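Local coordinates for high-affinity zinc uptake system protein znuA (Streptococcus suis, PDB 3MFQ), which binds a zinc ion between its two lobes and probably delivers it to a membrane ABC importer as the extracellular solute-binding component, at residues 16-19 with 20-24; 60-64 with 65-69; 132-135 with 136-140; 257-261 with 262-266. One frame throughout, in Å; residues are numbered along the deposited sequence.

Contact 1: 16-19 with 20-24; sequences LNDM and VYQLA
V20 reaches back one helical turn to L16: its amide N lies 2.9 Å from L16 O, and its CG2 branch sits against the same carbonyl oxygen. Beyond the contact the V20 side chain packs on L123 and R30. Q22 comes next and holds D18 twice. Its backbone N bonds to D18 O, and its side-chain NE2 donates to D18 OD1 at 2.8 Å, with an N-H...O angle of 165°. OD1 receives this on its syn lone pair and lies almost in the plane of the Q22 amide, although the carboxylate and amide planes are turned nearly perpendicular, 79° apart. Chi1 of Q22 sets CG beside its backbone N and near D18 OD1, and the bend at chi2 (-68°) brings the amide, with NE2, round to that oxygen. The other carboxylate oxygen, OD2, accepts the backbone N of F266, so D18 is gripped through both oxygens. L23 then bonds through N to M19 O (2.9 Å) and lays CD1 against M19 CG at 3.8 Å; both side chains also pack on A119 of helix 109-123. These are the i to i+4 pairings of an alpha helix, here helix 14-24, the connection in the beta-alpha-beta crossover between the parallel strands 8-11 and 29-32.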
loop_
_atom_site.group_PDB
_atom_site.type_symbol
_atom_site.label_atom_id
_atom_site.label_comp_id
_atom_site.label_asym_id
_atom_site.label_seq_id
_atom_site.Cartn_x
_atom_site.Cartn_y
_atom_site.Cartn_z
ATOM N N LEU A 16 -8.987 -3.160 0.413
ATOM C CA LEU A 16 -9.897 -4.256 0.651
ATOM C C LEU A 16 -11.209 -3.979 -0.071
ATOM O O LEU A 16 -11.753 -4.866 -0.735
ATOM C CB LEU A 16 -10.082 -4.462 2.154
ATOM C CG LEU A 16 -8.725 -4.543 2.865
ATOM C CD1 LEU A 16 -8.882 -4.882 4.336
ATOM C CD2 LEU A 16 -7.811 -5.547 2.174
ATOM N N ASN A 17 -11.692 -2.738 0.025
ATOM C CA ASN A 17 -12.901 -2.329 -0.691
ATOM C C ASN A 17 -12.927 -2.806 -2.144
ATOM O O ASN A 17 -13.956 -3.261 -2.637
ATOM C CB ASN A 17 -13.084 -0.810 -0.651
ATOM C CG ASN A 17 -14.447 -0.378 -1.169
ATOM O OD1 ASN A 17 -15.476 -0.845 -0.682
ATOM N ND2 ASN A 17 -14.460 0.511 -2.158
ATOM N N ASP A 18 -11.791 -2.693 -2.823
ATOM C CA ASP A 18 -11.672 -3.160 -4.198
ATOM C C ASP A 18 -11.668 -4.683 -4.256
ATOM O O ASP A 18 -12.458 -5.293 -4.975
ATOM C CB ASP A 18 -10.391 -2.619 -4.829
ATOM C CG ASP A 18 -10.171 -3.136 -6.238
ATOM O OD1 ASP A 18 -11.162 -3.275 -6.985
ATOM O OD2 ASP A 18 -9.003 -3.394 -6.600
ATOM N N MET A 19 -10.765 -5.288 -3.493
ATOM C CA MET A 19 -10.622 -6.736 -3.458
ATOM C C MET A 19 -11.973 -7.441 -3.363
ATOM O O MET A 19 -12.329 -8.231 -4.235
ATOM C CB MET A 19 -9.717 -7.148 -2.290
ATOM C CG MET A 19 -9.409 -8.641 -2.223
ATOM S SD MET A 19 -8.173 -9.055 -0.973
ATOM C CE MET A 19 -8.931 -8.366 0.490
ATOM N N VAL A 20 -12.725 -7.148 -2.306
ATOM C CA VAL A 20 -14.011 -7.801 -2.080
ATOM C C VAL A 20 -14.942 -7.664 -3.276
ATOM O O VAL A 20 -15.570 -8.633 -3.696
ATOM C CB VAL A 20 -14.717 -7.254 -0.830
ATOM C CG1 VAL A 20 -16.092 -7.883 -0.685
ATOM C CG2 VAL A 20 -13.884 -7.530 0.398
ATOM N N TYR A 21 -15.038 -6.460 -3.823
ATOM C CA TYR A 21 -15.862 -6.261 -5.000
ATOM C C TYR A 21 -15.381 -7.159 -6.127
ATOM O O TYR A 21 -16.176 -7.828 -6.781
ATOM C CB TYR A 21 -15.840 -4.805 -5.455
ATOM C CG TYR A 21 -16.583 -4.584 -6.751
ATOM C CD1 TYR A 21 -17.971 -4.625 -6.792
ATOM C CD2 TYR A 21 -15.901 -4.343 -7.934
ATOM C CE1 TYR A 21 -18.659 -4.426 -7.975
ATOM C CE2 TYR A 21 -16.580 -4.141 -9.123
ATOM C CZ TYR A 21 -17.958 -4.183 -9.138
ATOM O OH TYR A 21 -18.639 -3.984 -10.317
ATOM N N GLN A 22 -14.071 -7.167 -6.347
ATOM C CA GLN A 22 -13.478 -7.991 -7.392
ATOM C C GLN A 22 -13.891 -9.443 -7.213
ATOM O O GLN A 22 -14.134 -10.157 -8.184
ATOM C CB GLN A 22 -11.953 -7.876 -7.365
ATOM C CG GLN A 22 -11.427 -6.477 -7.650
ATOM C CD GLN A 22 -11.680 -6.031 -9.079
ATOM O OE1 GLN A 22 -11.797 -6.853 -9.987
ATOM N NE2 GLN A 22 -11.756 -4.723 -9.285
ATOM N N LEU A 23 -13.979 -9.868 -5.959
ATOM C CA LEU A 23 -14.300 -11.251 -5.641
ATOM C C LEU A 23 -15.802 -11.470 -5.520
ATOM O O LEU A 23 -16.380 -12.280 -6.243
ATOM C CB LEU A 23 -13.613 -11.665 -4.338
ATOM C CG LEU A 23 -12.119 -11.353 -4.228
ATOM C CD1 LEU A 23 -11.600 -11.697 -2.840
ATOM C CD2 LEU A 23 -11.331 -12.088 -5.302
ATOM N N ALA A 24 -16.430 -10.739 -4.604
ATOM C CA ALA A 24 -17.833 -10.949 -4.271
ATOM C C ALA A 24 -18.782 -10.168 -5.169
ATOM O O ALA A 24 -19.995 -10.376 -5.128
ATOM C CB ALA A 24 -18.084 -10.598 -2.811
#

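Contact 2: 60-64 with 65-69; sequences LYHGL and HFEGK
The F66 ring turns its edge to one face of the H62 imidazole, F66 CD2 standing over that face, toward its rim. With centroids 4.6 Å apart and planes at 55°, this is an inclined edge-to-face pair, and the two side chains run side by side in the same direction. W106 meets both rings. The Y61 ring is approached differently: E67 OE1 lies at its edge, in plane, 3.9 Å from Y61 CD2, with the carboxylate turned well out of the ring plane. E67 gets there by bending at chi2 (84°), which swings its carboxylate back to the strand end, where OE2 takes a weak hydrogen bond from the H62 backbone N at 3.3 Å. The firmer partner of OE2 is T12 OG1, so the acid ties the loop to the end of strand 58-61 and to the segment after strand 8-11. Between these groups the chain reverses: F66 N donates to G63 O at 2.8 Å, approaching from above the carbonyl plane. L64 and H65 both take positive phi, as a type I' beta turn from G63 to F66 requires. The turn sets the F66 side chain about 5 Å from the bound zinc, edge-to-face with the metal ligand H41, in the second shell of the metal site.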
loop_
_atom_site.group_PDB
_atom_site.type_symbol
_atom_site.label_atom_id
_atom_site.label_comp_id
_atom_site.label_asym_id
_atom_site.label_seq_id
_atom_site.Cartn_x
_atom_site.Cartn_y
_atom_site.Cartn_z
ATOM N N LEU A 60 -12.912 -7.369 7.558
ATOM C CA LEU A 60 -11.634 -7.676 6.919
ATOM C C LEU A 60 -10.651 -6.514 7.022
ATOM O O LEU A 60 -11.018 -5.358 6.802
ATOM C CB LEU A 60 -11.839 -8.056 5.451
ATOM C CG LEU A 60 -12.406 -9.449 5.177
ATOM C CD1 LEU A 60 -12.778 -9.597 3.712
ATOM C CD2 LEU A 60 -11.410 -10.519 5.594
ATOM N N TYR A 61 -9.403 -6.829 7.360
ATOM C CA TYR A 61 -8.361 -5.813 7.476
ATOM C C TYR A 61 -6.987 -6.365 7.108
ATOM O O TYR A 61 -6.802 -7.578 6.996
ATOM C CB TYR A 61 -8.337 -5.218 8.887
ATOM C CG TYR A 61 -7.880 -6.180 9.961
ATOM C CD1 TYR A 61 -8.669 -7.259 10.339
ATOM C CD2 TYR A 61 -6.663 -6.003 10.605
ATOM C CE1 TYR A 61 -8.255 -8.137 11.324
ATOM C CE2 TYR A 61 -6.241 -6.876 11.592
ATOM C CZ TYR A 61 -7.040 -7.941 11.946
ATOM O OH TYR A 61 -6.620 -8.811 12.927
ATOM N N HIS A 62 -6.027 -5.465 6.920
ATOM C CA HIS A 62 -4.669 -5.842 6.546
ATOM C C HIS A 62 -3.965 -6.586 7.671
ATOM O O HIS A 62 -3.589 -7.748 7.526
ATOM C CB HIS A 62 -3.856 -4.598 6.185
ATOM C CG HIS A 62 -4.348 -3.880 4.970
ATOM N ND1 HIS A 62 -5.653 -3.453 4.836
ATOM C CD2 HIS A 62 -3.710 -3.496 3.839
ATOM C CE1 HIS A 62 -5.798 -2.850 3.669
ATOM N NE2 HIS A 62 -4.633 -2.860 3.047
ATOM N N GLY A 63 -3.787 -5.903 8.796
ATOM C CA GLY A 63 -3.019 -6.444 9.900
ATOM C C GLY A 63 -1.643 -5.812 9.937
ATOM O O GLY A 63 -1.440 -4.727 9.388
ATOM N N LEU A 64 -0.695 -6.486 10.581
ATOM C CA LEU A 64 0.675 -5.992 10.668
ATOM C C LEU A 64 0.716 -4.572 11.224
ATOM O O LEU A 64 1.634 -3.806 10.928
ATOM C CB LEU A 64 1.347 -6.035 9.294
ATOM C CG LEU A 64 1.199 -7.338 8.510
ATOM C CD1 LEU A 64 2.025 -7.290 7.237
ATOM C CD2 LEU A 64 1.597 -8.532 9.366
ATOM N N HIS A 65 -0.286 -4.226 12.026
ATOM C CA HIS A 65 -0.362 -2.907 12.643
ATOM C C HIS A 65 -0.488 -1.795 11.605
ATOM O O HIS A 65 -0.202 -0.632 11.892
ATOM C CB HIS A 65 0.859 -2.653 13.532
ATOM C CG HIS A 65 0.952 -3.562 14.718
ATOM N ND1 HIS A 65 0.336 -4.799 14.759
ATOM C CD2 HIS A 65 1.594 -3.426 15.897
ATOM C CE1 HIS A 65 0.594 -5.375 15.916
ATOM N NE2 HIS A 65 1.358 -4.566 16.630
ATOM N N PHE A 66 -0.913 -2.153 10.398
ATOM C CA PHE A 66 -1.113 -1.160 9.348
ATOM C C PHE A 66 -2.105 -0.093 9.806
ATOM O O PHE A 66 -1.805 1.102 9.779
ATOM C CB PHE A 66 -1.583 -1.824 8.050
ATOM C CG PHE A 66 -1.933 -0.850 6.958
ATOM C CD1 PHE A 66 -1.164 0.285 6.746
ATOM C CD2 PHE A 66 -3.024 -1.075 6.135
ATOM C CE1 PHE A 66 -1.483 1.182 5.739
ATOM C CE2 PHE A 66 -3.348 -0.184 5.127
ATOM C CZ PHE A 66 -2.576 0.945 4.929
ATOM N N GLU A 67 -3.282 -0.535 10.238
ATOM C CA GLU A 67 -4.285 0.370 10.778
ATOM C C GLU A 67 -3.729 1.135 11.976
ATOM O O GLU A 67 -4.226 2.201 12.322
ATOM C CB GLU A 67 -5.556 -0.390 11.158
ATOM C CG GLU A 67 -6.413 -0.801 9.966
ATOM C CD GLU A 67 -5.963 -2.101 9.329
ATOM O OE1 GLU A 67 -4.915 -2.635 9.744
ATOM O OE2 GLU A 67 -6.661 -2.593 8.419
ATOM N N GLY A 68 -2.698 0.578 12.604
ATOM C CA GLY A 68 -1.921 1.283 13.611
ATOM C C GLY A 68 -2.642 1.695 14.881
ATOM O O GLY A 68 -2.072 1.629 15.970
ATOM N N LYS A 69 -3.889 2.129 14.754
ATOM C CA LYS A 69 -4.641 2.604 15.910
ATOM C C LYS A 69 -5.973 1.886 16.104
ATOM O O LYS A 69 -6.904 2.434 16.692
ATOM C CB LYS A 69 -4.853 4.117 15.825
ATOM C CG LYS A 69 -3.644 4.932 16.265
ATOM C CD LYS A 69 -3.897 6.423 16.129
ATOM C CE LYS A 69 -2.983 7.217 17.050
ATOM N NZ LYS A 69 -1.554 6.845 16.877
#

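Contact 3: 132-135 with 136-140; sequences EMIQ and KNTEK
T138 and I134 make the closest side-chain link. The T138 hydroxyl OG1 donates to I134 O at 2.7 Å, and the T138 backbone N donates to the same oxygen, so one carbonyl serves two donors. They arrive differently: the amide comes in only slightly tilted from the carbonyl plane, while OG1 stands above it, 45° out of plane. Chi1 of T138 (-54°) puts OG1 beside its own backbone N, which is what lets the hydroxyl fold back over the preceding turn; there it also lies 3.8 Å from I134 CG2. N137 does something related without a side-chain bond to the turn before it. Its N bonds to M133 O, and CG rests 3.3 Å from that oxygen, but the amide nitrogen ND2 is hydrogen-bonded to L23 O of helix 14-24. On the flanks, K136 N bonds to E132 O and E139 N to Q135 O. The K136 chain runs off fully extended, while E139 CG brushes Q135 O at 3.3 Å.

A second shell fixes these groups against helix 109-123. T138 OG1 is also hydrogen-bonded to S120 OG, I134 packs on S120 and L123, and Q135 NE2 reaches Q124 OE1, just past that helix. I134 is thus the buried residue of an otherwise largely exposed turn. The pattern is that of an alpha-helical turn with one buried residue and a threonine hydroxyl bonded back to the i-4 carbonyl. It lies near the start of helix 131-156, the long helix that joins the two lobes, a hallmark of metal-binding proteins of this family.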
loop_
_atom_site.group_PDB
_atom_site.type_symbol
_atom_site.label_atom_id
_atom_site.label_comp_id
_atom_site.label_asym_id
_atom_site.label_seq_id
_atom_site.Cartn_x
_atom_site.Cartn_y
_atom_site.Cartn_z
ATOM N N GLU A 132 -18.949 -21.205 -5.084
ATOM C CA GLU A 132 -18.354 -21.582 -6.362
ATOM C C GLU A 132 -18.232 -20.371 -7.279
ATOM O O GLU A 132 -17.202 -20.166 -7.918
ATOM C CB GLU A 132 -19.169 -22.685 -7.036
ATOM C CG GLU A 132 -18.998 -24.058 -6.399
ATOM C CD GLU A 132 -19.945 -25.093 -6.977
ATOM O OE1 GLU A 132 -21.003 -24.698 -7.508
ATOM O OE2 GLU A 132 -19.636 -26.299 -6.894
ATOM N N MET A 133 -19.292 -19.572 -7.332
ATOM C CA MET A 133 -19.286 -18.334 -8.099
ATOM C C MET A 133 -18.099 -17.480 -7.685
ATOM O O MET A 133 -17.342 -16.993 -8.525
ATOM C CB MET A 133 -20.576 -17.558 -7.848
ATOM C CG MET A 133 -20.716 -16.313 -8.700
ATOM S SD MET A 133 -21.788 -15.074 -7.947
ATOM C CE MET A 133 -22.133 -14.025 -9.360
ATOM N N ILE A 134 -17.944 -17.306 -6.379
ATOM C CA ILE A 134 -16.841 -16.528 -5.830
ATOM C C ILE A 134 -15.483 -17.145 -6.142
ATOM O O ILE A 134 -14.541 -16.438 -6.493
ATOM C CB ILE A 134 -16.974 -16.374 -4.313
ATOM C CG1 ILE A 134 -18.169 -15.478 -3.981
ATOM C CG2 ILE A 134 -15.700 -15.793 -3.734
ATOM C CD1 ILE A 134 -18.545 -15.481 -2.518
ATOM N N GLN A 135 -15.383 -18.463 -6.003
ATOM C CA GLN A 135 -14.152 -19.166 -6.330
ATOM C C GLN A 135 -13.784 -18.902 -7.778
ATOM O O GLN A 135 -12.619 -18.688 -8.108
ATOM C CB GLN A 135 -14.322 -20.665 -6.113
ATOM C CG GLN A 135 -14.620 -21.041 -4.681
ATOM C CD GLN A 135 -15.034 -22.488 -4.547
ATOM O OE1 GLN A 135 -15.004 -23.246 -5.519
ATOM N NE2 GLN A 135 -15.424 -22.882 -3.342
ATOM N N LYS A 136 -14.794 -18.922 -8.641
ATOM C CA LYS A 136 -14.609 -18.639 -10.055
ATOM C C LYS A 136 -14.109 -17.212 -10.232
ATOM O O LYS A 136 -13.196 -16.956 -11.015
ATOM C CB LYS A 136 -15.927 -18.834 -10.802
ATOM C CG LYS A 136 -15.779 -19.017 -12.301
ATOM C CD LYS A 136 -17.118 -19.364 -12.926
ATOM C CE LYS A 136 -16.990 -19.638 -14.416
ATOM N NZ LYS A 136 -18.314 -19.931 -15.036
ATOM N N ASN A 137 -14.716 -16.286 -9.498
ATOM C CA ASN A 137 -14.275 -14.898 -9.505
ATOM C C ASN A 137 -12.850 -14.749 -8.996
ATOM O O ASN A 137 -12.069 -13.967 -9.530
ATOM C CB ASN A 137 -15.214 -14.044 -8.656
ATOM C CG ASN A 137 -16.567 -13.869 -9.296
ATOM O OD1 ASN A 137 -16.836 -14.422 -10.361
ATOM N ND2 ASN A 137 -17.430 -13.092 -8.656
ATOM N N THR A 138 -12.523 -15.507 -7.956
ATOM C CA THR A 138 -11.203 -15.465 -7.345
ATOM C C THR A 138 -10.126 -15.888 -8.330
ATOM O O THR A 138 -9.095 -15.227 -8.459
ATOM C CB THR A 138 -11.133 -16.392 -6.129
ATOM O OG1 THR A 138 -12.192 -16.066 -5.222
ATOM C CG2 THR A 138 -9.797 -16.245 -5.421
ATOM N N GLU A 139 -10.366 -16.997 -9.022
ATOM C CA GLU A 139 -9.404 -17.504 -9.991
ATOM C C GLU A 139 -9.125 -16.483 -11.088
ATOM O O GLU A 139 -7.980 -16.309 -11.507
ATOM C CB GLU A 139 -9.887 -18.820 -10.599
ATOM C CG GLU A 139 -9.995 -19.957 -9.605
ATOM C CD GLU A 139 -10.042 -21.309 -10.284
ATOM O OE1 GLU A 139 -9.859 -21.360 -11.519
ATOM O OE2 GLU A 139 -10.254 -22.322 -9.585
ATOM N N LYS A 140 -10.172 -15.803 -11.546
ATOM C CA LYS A 140 -10.029 -14.800 -12.594
ATOM C C LYS A 140 -9.189 -13.611 -12.134
ATOM O O LYS A 140 -8.453 -13.023 -12.924
ATOM C CB LYS A 140 -11.398 -14.317 -13.073
ATOM C CG LYS A 140 -11.323 -13.221 -14.120
ATOM C CD LYS A 140 -12.703 -12.701 -14.487
ATOM C CE LYS A 140 -12.611 -11.563 -15.493
ATOM N NZ LYS A 140 -13.958 -11.085 -15.911
#

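Contact 4: 257-261 with 262-266; sequences APEGE and EGDTF
D264 turns its carboxylate toward E259 of the preceding segment, and their carboxylate planes are nearly perpendicular, 87° apart. OD1 of D264 lies 3.0 Å from E259 OE2; both are acceptors, so this is a close approach of like charges and not a hydrogen bond. With chi1 at 180°, CG of D264 swings anti to its backbone N, and this brings OD1 also near G260 CA, at 3.8 Å. E261 contributes mainly through its backbone. It opens a type I beta turn that runs to D264, although the closing bond from D264 N to E261 O is weak and the place of that oxygen is uncertain. The turn belongs to the long loop between strand 242-244 and helix 266-281, the loop that also carries the zinc ligand D254. A257 bonds across the bend: its N donates to G263 O at 2.9 Å, nearly straight at 165° but from well above the carbonyl plane, while its methyl CB packs against G263 C and O and lies 3.7 Å from D264 N. Immediately afterwards T265 takes the N-cap position of helix 266-281, its OG1 weakly bonded to D268 N.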
loop_
_atom_site.group_PDB
_atom_site.type_symbol
_atom_site.label_atom_id
_atom_site.label_comp_id
_atom_site.label_asym_id
_atom_site.label_seq_id
_atom_site.Cartn_x
_atom_site.Cartn_y
_atom_site.Cartn_z
ATOM N N ALA A 257 -7.177 5.287 -5.037
ATOM C CA ALA A 257 -7.760 6.575 -5.390
ATOM C C ALA A 257 -9.272 6.538 -5.193
ATOM O O ALA A 257 -9.883 5.471 -5.258
ATOM C CB ALA A 257 -7.416 6.942 -6.823
ATOM N N PRO A 258 -9.878 7.707 -4.939
ATOM C CA PRO A 258 -11.328 7.799 -4.740
ATOM C C PRO A 258 -12.094 7.272 -5.946
ATOM O O PRO A 258 -11.747 7.591 -7.082
ATOM C CB PRO A 258 -11.565 9.304 -4.584
ATOM C CG PRO A 258 -10.269 9.843 -4.099
ATOM C CD PRO A 258 -9.214 9.011 -4.765
ATOM N N GLU A 259 -13.123 6.470 -5.694
ATOM C CA GLU A 259 -13.946 5.924 -6.764
ATOM C C GLU A 259 -14.756 7.044 -7.406
ATOM O O GLU A 259 -15.570 7.685 -6.745
ATOM C CB GLU A 259 -14.877 4.837 -6.217
ATOM C CG GLU A 259 -15.533 3.967 -7.279
ATOM C CD GLU A 259 -14.983 2.551 -7.312
ATOM O OE1 GLU A 259 -15.249 1.834 -8.300
ATOM O OE2 GLU A 259 -14.287 2.154 -6.354
ATOM N N GLY A 260 -14.525 7.284 -8.693
ATOM C CA GLY A 260 -13.570 6.508 -9.457
ATOM C C GLY A 260 -12.544 7.370 -10.164
ATOM O O GLY A 260 -12.880 8.165 -11.044
ATOM N N GLU A 261 -11.286 7.211 -9.770
ATOM C CA GLU A 261 -10.185 7.916 -10.409
ATOM C C GLU A 261 -9.278 6.909 -11.104
ATOM O O GLU A 261 -9.656 5.755 -11.287
ATOM C CB GLU A 261 -9.407 8.738 -9.382
ATOM C CG GLU A 261 -9.348 10.219 -9.710
ATOM C CD GLU A 261 -9.378 11.089 -8.474
ATOM O OE1 GLU A 261 -8.316 11.273 -7.843
ATOM O OE2 GLU A 261 -10.470 11.589 -8.133
ATOM N N GLU A 262 -8.085 7.340 -11.497
ATOM C CA GLU A 262 -7.172 6.451 -12.207
ATOM C C GLU A 262 -6.598 5.371 -11.288
ATOM O O GLU A 262 -6.403 4.229 -11.705
ATOM C CB GLU A 262 -6.064 7.243 -12.904
ATOM C CG GLU A 262 -6.575 8.189 -13.986
ATOM C CD GLU A 262 -7.239 7.464 -15.140
ATOM O OE1 GLU A 262 -7.855 8.140 -15.991
ATOM O OE2 GLU A 262 -7.145 6.221 -15.196
ATOM N N GLY A 263 -6.338 5.735 -10.036
ATOM C CA GLY A 263 -5.905 4.772 -9.042
ATOM C C GLY A 263 -7.104 4.089 -8.415
ATOM O O GLY A 263 -7.022 3.563 -7.307
ATOM N N ASP A 264 -8.221 4.108 -9.138
ATOM C CA ASP A 264 -9.485 3.536 -8.681
ATOM C C ASP A 264 -9.322 2.159 -8.044
ATOM O O ASP A 264 -9.522 1.994 -6.842
ATOM C CB ASP A 264 -10.462 3.446 -9.854
ATOM C CG ASP A 264 -11.792 2.853 -9.461
ATOM O OD1 ASP A 264 -12.258 3.136 -8.336
ATOM O OD2 ASP A 264 -12.372 2.110 -10.280
ATOM N N THR A 265 -8.969 1.172 -8.858
ATOM C CA THR A 265 -8.811 -0.191 -8.374
ATOM C C THR A 265 -7.352 -0.476 -8.053
ATOM O O THR A 265 -6.479 0.358 -8.295
ATOM C CB THR A 265 -9.312 -1.218 -9.403
ATOM O OG1 THR A 265 -8.392 -1.289 -10.498
ATOM C CG2 THR A 265 -10.686 -0.824 -9.922
ATOM N N PHE A 266 -7.095 -1.662 -7.513
ATOM C CA PHE A 266 -5.752 -2.036 -7.084
ATOM C C PHE A 266 -4.788 -2.162 -8.256
ATOM O O PHE A 266 -3.719 -1.554 -8.258
ATOM C CB PHE A 266 -5.789 -3.343 -6.292
ATOM C CG PHE A 266 -4.432 -3.906 -5.996
ATOM C CD1 PHE A 266 -3.695 -3.444 -4.920
ATOM C CD2 PHE A 266 -3.889 -4.894 -6.801
ATOM C CE1 PHE A 266 -2.441 -3.959 -4.649
ATOM C CE2 PHE A 266 -2.637 -5.414 -6.536
ATOM C CZ PHE A 266 -1.910 -4.945 -5.459
#

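Along the chain the four contacts follow one another, 1 to 4, and contact 1 on helix 14-24 touches each of the others. Its L16 packs against the end of strand 58-61 and H62 in contact 2, centres about 17 Å away; it reaches contact 3 (centres about 12 Å apart) and contact 4 (about 13 Å) through the polar links already described. Contacts 2, 3 and 4 do not touch one another, with centres 21 to 26 Å apart. One helix of the N-terminal sheet lobe thus meets the loop after strand 58-61 that borders the zinc site, and through it the N-terminal lobe meets both the interlobe helix and the C-terminal helix.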